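Local coordinates for endo-beta-mannanase (Opitutaceae bacterium TAV5, PDB 7BOB), which probably removes mannose units from the ends of beta-1,4-linked manno-oligosaccharides, as a family 5 glycoside hydrolase acting in a termite hindgut, at residues Arg62-Tyr73 with Met126-Ile137. Sequence-based numbering, arbitrary orientation.
Sequences RWPDFEPRPGEY and MIERGAAYARTI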
loop_
_atom_site.group_PDB
_atom_site.type_symbol
_atom_site.label_atom_id
_atom_site.label_comp_id
_atom_site.label_asym_id
_atom_site.label_seq_id
_atom_site.Cartn_x
_atom_site.Cartn_y
_atom_site.Cartn_z
ATOM N N ARG A 62 -10.114 -29.484 17.020
ATOM C CA ARG A 62 -10.171 -28.044 17.254
ATOM C C ARG A 62 -9.543 -27.730 18.612
ATOM O O ARG A 62 -10.090 -28.096 19.664
ATOM C CB ARG A 62 -11.607 -27.536 17.161
ATOM C CG ARG A 62 -11.673 -26.042 16.903
ATOM C CD ARG A 62 -13.099 -25.549 16.672
ATOM N NE ARG A 62 -13.948 -25.751 17.845
ATOM C CZ ARG A 62 -15.097 -25.116 18.041
ATOM N NH1 ARG A 62 -15.529 -24.231 17.150
ATOM N NH2 ARG A 62 -15.805 -25.342 19.132
ATOM N N TRP A 63 -8.384 -27.061 18.571
ATOM C CA TRP A 63 -7.540 -26.813 19.741
ATOM C C TRP A 63 -8.272 -26.204 20.934
ATOM O O TRP A 63 -8.091 -26.713 22.050
ATOM C CB TRP A 63 -6.361 -25.920 19.332
ATOM C CG TRP A 63 -5.225 -25.894 20.303
ATOM C CD1 TRP A 63 -5.141 -26.558 21.492
ATOM C CD2 TRP A 63 -3.993 -25.171 20.156
ATOM N NE1 TRP A 63 -3.937 -26.286 22.100
ATOM C CE2 TRP A 63 -3.216 -25.437 21.300
ATOM C CE3 TRP A 63 -3.479 -24.317 19.173
ATOM C CZ2 TRP A 63 -1.945 -24.894 21.484
ATOM C CZ3 TRP A 63 -2.220 -23.773 19.361
ATOM C CH2 TRP A 63 -1.468 -24.069 20.514
ATOM N N PRO A 64 -9.066 -25.129 20.798
ATOM C CA PRO A 64 -9.782 -24.618 21.984
ATOM C C PRO A 64 -10.619 -25.678 22.667
ATOM O O PRO A 64 -10.698 -25.693 23.905
ATOM C CB PRO A 64 -10.664 -23.501 21.418
ATOM C CG PRO A 64 -10.708 -23.762 19.903
ATOM C CD PRO A 64 -9.356 -24.317 19.600
ATOM N N ASP A 65 -11.243 -26.575 21.894
ATOM C CA ASP A 65 -12.065 -27.612 22.505
ATOM C C ASP A 65 -11.227 -28.497 23.412
ATOM O O ASP A 65 -11.683 -28.913 24.485
ATOM C CB ASP A 65 -12.737 -28.463 21.420
ATOM C CG ASP A 65 -13.787 -27.703 20.623
ATOM O OD1 ASP A 65 -14.570 -26.927 21.202
ATOM O OD2 ASP A 65 -13.849 -27.915 19.398
ATOM N N PHE A 66 -9.992 -28.783 23.006
ATOM C CA PHE A 66 -9.194 -29.813 23.661
ATOM C C PHE A 66 -8.266 -29.260 24.741
ATOM O O PHE A 66 -7.848 -30.019 25.622
ATOM C CB PHE A 66 -8.367 -30.589 22.624
ATOM C CG PHE A 66 -9.156 -31.623 21.847
ATOM C CD1 PHE A 66 -9.972 -31.243 20.782
ATOM C CD2 PHE A 66 -9.082 -32.986 22.183
ATOM C CE1 PHE A 66 -10.706 -32.196 20.053
ATOM C CE2 PHE A 66 -9.815 -33.943 21.461
ATOM C CZ PHE A 66 -10.631 -33.552 20.400
ATOM N N GLU A 67 -7.930 -27.973 24.703
ATOM C CA GLU A 67 -7.118 -27.341 25.745
ATOM C C GLU A 67 -7.755 -26.021 26.154
ATOM O O GLU A 67 -7.232 -24.943 25.848
ATOM C CB GLU A 67 -5.679 -27.127 25.277
ATOM C CG GLU A 67 -4.716 -26.945 26.434
ATOM C CD GLU A 67 -3.302 -26.692 25.989
ATOM O OE1 GLU A 67 -2.983 -26.963 24.815
ATOM O OE2 GLU A 67 -2.505 -26.210 26.816
ATOM N N PRO A 68 -8.899 -26.071 26.845
ATOM C CA PRO A 68 -9.590 -24.827 27.218
ATOM C C PRO A 68 -8.811 -23.960 28.191
ATOM O O PRO A 68 -9.073 -22.753 28.258
ATOM C CB PRO A 68 -10.900 -25.322 27.844
ATOM C CG PRO A 68 -10.607 -26.733 28.256
ATOM C CD PRO A 68 -9.667 -27.266 27.229
ATOM N N ARG A 69 -7.878 -24.526 28.947
ATOM C CA ARG A 69 -7.007 -23.761 29.824
ATOM C C ARG A 69 -5.589 -24.275 29.621
ATOM O O ARG A 69 -5.406 -25.421 29.206
ATOM C CB ARG A 69 -7.433 -23.887 31.308
ATOM C CG ARG A 69 -8.755 -23.165 31.633
ATOM C CD ARG A 69 -9.422 -23.670 32.936
ATOM N NE ARG A 69 -9.343 -25.129 33.070
ATOM C CZ ARG A 69 -10.173 -25.994 32.476
ATOM N NH1 ARG A 69 -11.167 -25.545 31.707
ATOM N NH2 ARG A 69 -10.015 -27.308 32.642
ATOM N N PRO A 70 -4.574 -23.450 29.866
ATOM C CA PRO A 70 -3.207 -23.858 29.484
ATOM C C PRO A 70 -2.781 -25.109 30.237
ATOM O O PRO A 70 -2.780 -25.142 31.467
ATOM C CB PRO A 70 -2.345 -22.641 29.857
ATOM C CG PRO A 70 -3.321 -21.513 30.070
ATOM C CD PRO A 70 -4.615 -22.113 30.489
ATOM N N GLY A 71 -2.425 -26.146 29.485
ATOM C CA GLY A 71 -1.975 -27.401 30.062
ATOM C C GLY A 71 -3.059 -28.298 30.625
ATOM O O GLY A 71 -2.749 -29.402 31.089
ATOM N N GLU A 72 -4.313 -27.866 30.611
ATOM C CA GLU A 72 -5.435 -28.668 31.086
ATOM C C GLU A 72 -6.203 -29.171 29.873
ATOM O O GLU A 72 -6.903 -28.397 29.213
ATOM C CB GLU A 72 -6.345 -27.839 31.985
ATOM C CG GLU A 72 -5.641 -27.197 33.155
ATOM C CD GLU A 72 -6.624 -26.605 34.131
ATOM O OE1 GLU A 72 -7.633 -27.286 34.424
ATOM O OE2 GLU A 72 -6.403 -25.461 34.582
ATOM N N TYR A 73 -6.076 -30.453 29.576
ATOM C CA TYR A 73 -6.723 -31.027 28.408
ATOM C C TYR A 73 -8.070 -31.621 28.795
ATOM O O TYR A 73 -8.183 -32.325 29.801
ATOM C CB TYR A 73 -5.819 -32.088 27.772
ATOM C CG TYR A 73 -4.437 -31.562 27.451
ATOM C CD1 TYR A 73 -4.207 -30.812 26.304
ATOM C CD2 TYR A 73 -3.367 -31.796 28.300
ATOM C CE1 TYR A 73 -2.939 -30.314 26.013
ATOM C CE2 TYR A 73 -2.102 -31.303 28.024
ATOM C CZ TYR A 73 -1.895 -30.567 26.879
ATOM O OH TYR A 73 -0.640 -30.082 26.595
ATOM N N MET A 126 3.518 -19.683 22.985
ATOM C CA MET A 126 2.740 -20.455 22.016
ATOM C C MET A 126 3.551 -21.606 21.449
ATOM O O MET A 126 3.010 -22.687 21.199
ATOM C CB MET A 126 2.256 -19.551 20.888
ATOM C CG MET A 126 1.172 -18.578 21.303
ATOM S SD MET A 126 -0.132 -19.366 22.250
ATOM C CE MET A 126 -0.764 -20.518 21.049
ATOM N N ILE A 127 4.842 -21.388 21.207
ATOM C CA ILE A 127 5.676 -22.480 20.726
ATOM C C ILE A 127 5.663 -23.627 21.732
ATOM O O ILE A 127 5.363 -24.777 21.385
ATOM C CB ILE A 127 7.097 -21.978 20.424
ATOM C CG1 ILE A 127 7.075 -21.088 19.174
ATOM C CG2 ILE A 127 8.029 -23.134 20.162
ATOM C CD1 ILE A 127 8.424 -20.468 18.810
ATOM N N GLU A 128 5.919 -23.320 23.009
ATOM C CA GLU A 128 5.917 -24.366 24.030
ATOM C C GLU A 128 4.540 -25.005 24.167
ATOM O O GLU A 128 4.411 -26.229 24.088
ATOM C CB GLU A 128 6.405 -23.798 25.368
ATOM C CG GLU A 128 7.898 -23.417 25.360
ATOM C CD GLU A 128 8.737 -24.305 24.422
ATOM O OE1 GLU A 128 8.749 -25.548 24.591
ATOM O OE2 GLU A 128 9.392 -23.761 23.507
ATOM N N ARG A 129 3.492 -24.193 24.363
ATOM C CA ARG A 129 2.142 -24.747 24.469
ATOM C C ARG A 129 1.759 -25.538 23.219
ATOM O O ARG A 129 1.069 -26.559 23.313
ATOM C CB ARG A 129 1.126 -23.637 24.725
ATOM C CG ARG A 129 1.218 -23.008 26.104
ATOM C CD ARG A 129 0.469 -23.825 27.155
ATOM N NE ARG A 129 1.315 -24.848 27.779
ATOM C CZ ARG A 129 1.000 -26.137 27.829
ATOM N NH1 ARG A 129 -0.145 -26.540 27.304
ATOM N NH2 ARG A 129 1.813 -27.023 28.404
ATOM N N GLY A 130 2.201 -25.090 22.041
ATOM C CA GLY A 130 1.885 -25.825 20.828
ATOM C C GLY A 130 2.564 -27.180 20.778
ATOM O O GLY A 130 1.935 -28.186 20.439
ATOM N N ALA A 131 3.850 -27.231 21.135
ATOM C CA ALA A 131 4.567 -28.502 21.153
ATOM C C ALA A 131 3.911 -29.487 22.115
ATOM O O ALA A 131 3.665 -30.648 21.765
ATOM C CB ALA A 131 6.031 -28.273 21.535
ATOM N N ALA A 132 3.606 -29.038 23.332
ATOM C CA ALA A 132 2.985 -29.939 24.299
ATOM C C ALA A 132 1.646 -30.441 23.784
ATOM O O ALA A 132 1.315 -31.620 23.942
ATOM C CB ALA A 132 2.814 -29.234 25.639
ATOM N N TYR A 133 0.878 -29.564 23.132
ATOM C CA TYR A 133 -0.419 -29.964 22.591
ATOM C C TYR A 133 -0.259 -30.985 21.472
ATOM O O TYR A 133 -1.030 -31.946 21.386
ATOM C CB TYR A 133 -1.171 -28.730 22.092
ATOM C CG TYR A 133 -2.354 -29.013 21.192
ATOM C CD1 TYR A 133 -3.504 -29.622 21.687
ATOM C CD2 TYR A 133 -2.328 -28.640 19.846
ATOM C CE1 TYR A 133 -4.606 -29.861 20.863
ATOM C CE2 TYR A 133 -3.413 -28.878 19.006
ATOM C CZ TYR A 133 -4.550 -29.481 19.520
ATOM O OH TYR A 133 -5.628 -29.705 18.690
ATOM N N ALA A 134 0.739 -30.800 20.611
ATOM C CA ALA A 134 0.966 -31.778 19.553
ATOM C C ALA A 134 1.350 -33.131 20.136
ATOM O O ALA A 134 0.856 -34.177 19.691
ATOM C CB ALA A 134 2.049 -31.284 18.595
ATOM N N ARG A 135 2.239 -33.130 21.133
ATOM C CA ARG A 135 2.626 -34.383 21.768
ATOM C C ARG A 135 1.436 -35.041 22.460
ATOM O O ARG A 135 1.255 -36.263 22.359
ATOM C CB ARG A 135 3.768 -34.138 22.755
ATOM C CG ARG A 135 4.211 -35.420 23.451
ATOM C CD ARG A 135 5.553 -35.269 24.149
ATOM N NE ARG A 135 5.500 -34.187 25.129
ATOM C CZ ARG A 135 6.112 -33.009 24.992
ATOM N NH1 ARG A 135 6.844 -32.751 23.909
ATOM N NH2 ARG A 135 5.995 -32.084 25.947
ATOM N N THR A 136 0.578 -34.245 23.101
ATOM C CA THR A 136 -0.569 -34.807 23.807
ATOM C C THR A 136 -1.529 -35.502 22.855
ATOM O O THR A 136 -1.982 -36.619 23.124
ATOM C CB THR A 136 -1.311 -33.724 24.566
ATOM O OG1 THR A 136 -0.429 -33.121 25.520
ATOM C CG2 THR A 136 -2.511 -34.333 25.262
ATOM N N ILE A 137 -1.900 -34.837 21.763
ATOM C CA ILE A 137 -2.836 -35.455 20.829
ATOM C C ILE A 137 -2.216 -36.702 20.220
ATOM O O ILE A 137 -2.848 -37.763 20.176
ATOM C CB ILE A 137 -3.284 -34.462 19.744
ATOM C CG1 ILE A 137 -3.882 -33.203 20.383
ATOM C CG2 ILE A 137 -4.293 -35.130 18.827
ATOM C CD1 ILE A 137 -5.092 -33.481 21.283
#
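W63 and Y133 stack face to face where, in the (beta/alpha)8 barrel of this family 5 glycoside hydrolase, the short helix 63-66 and the loop behind it, following strand 56-62, meet helix 124-141, a worked example of aromatic and charged contacts sharing one interface. The pyrrole part of the indole lies over the phenol ring, centroids 3.6 Å apart and planes at 15°. A chi1 of 165° swings the Y133 ring away from its own backbone N and lays it flat against the indole, where its hydroxyl hydrogen-bonds to the carbonyl of L99. The benzo end of W63 runs on to the helix, CH2 standing 3.7 Å from CE of M126 and close to CA of G130. Polar contacts converge on E67: OE1 accepts a nearly straight bond from W63 NE1, while OE2 accepts a hydrogen bond from the backbone N of G71, 2.7 Å away. OE2 of E67 also forms a salt bridge with NH1 of R129, modelled at a doubtfully short 2.4 Å, carboxylate and guanidinium planes perpendicular. A leucine in place of W63 would probably leave E67 OE1 without its indole donor and one face of Y133 poorly covered. Further along the helix, T136 CG2 makes a CH-pi contact over the Y73 ring, 3.8 Å from its centroid.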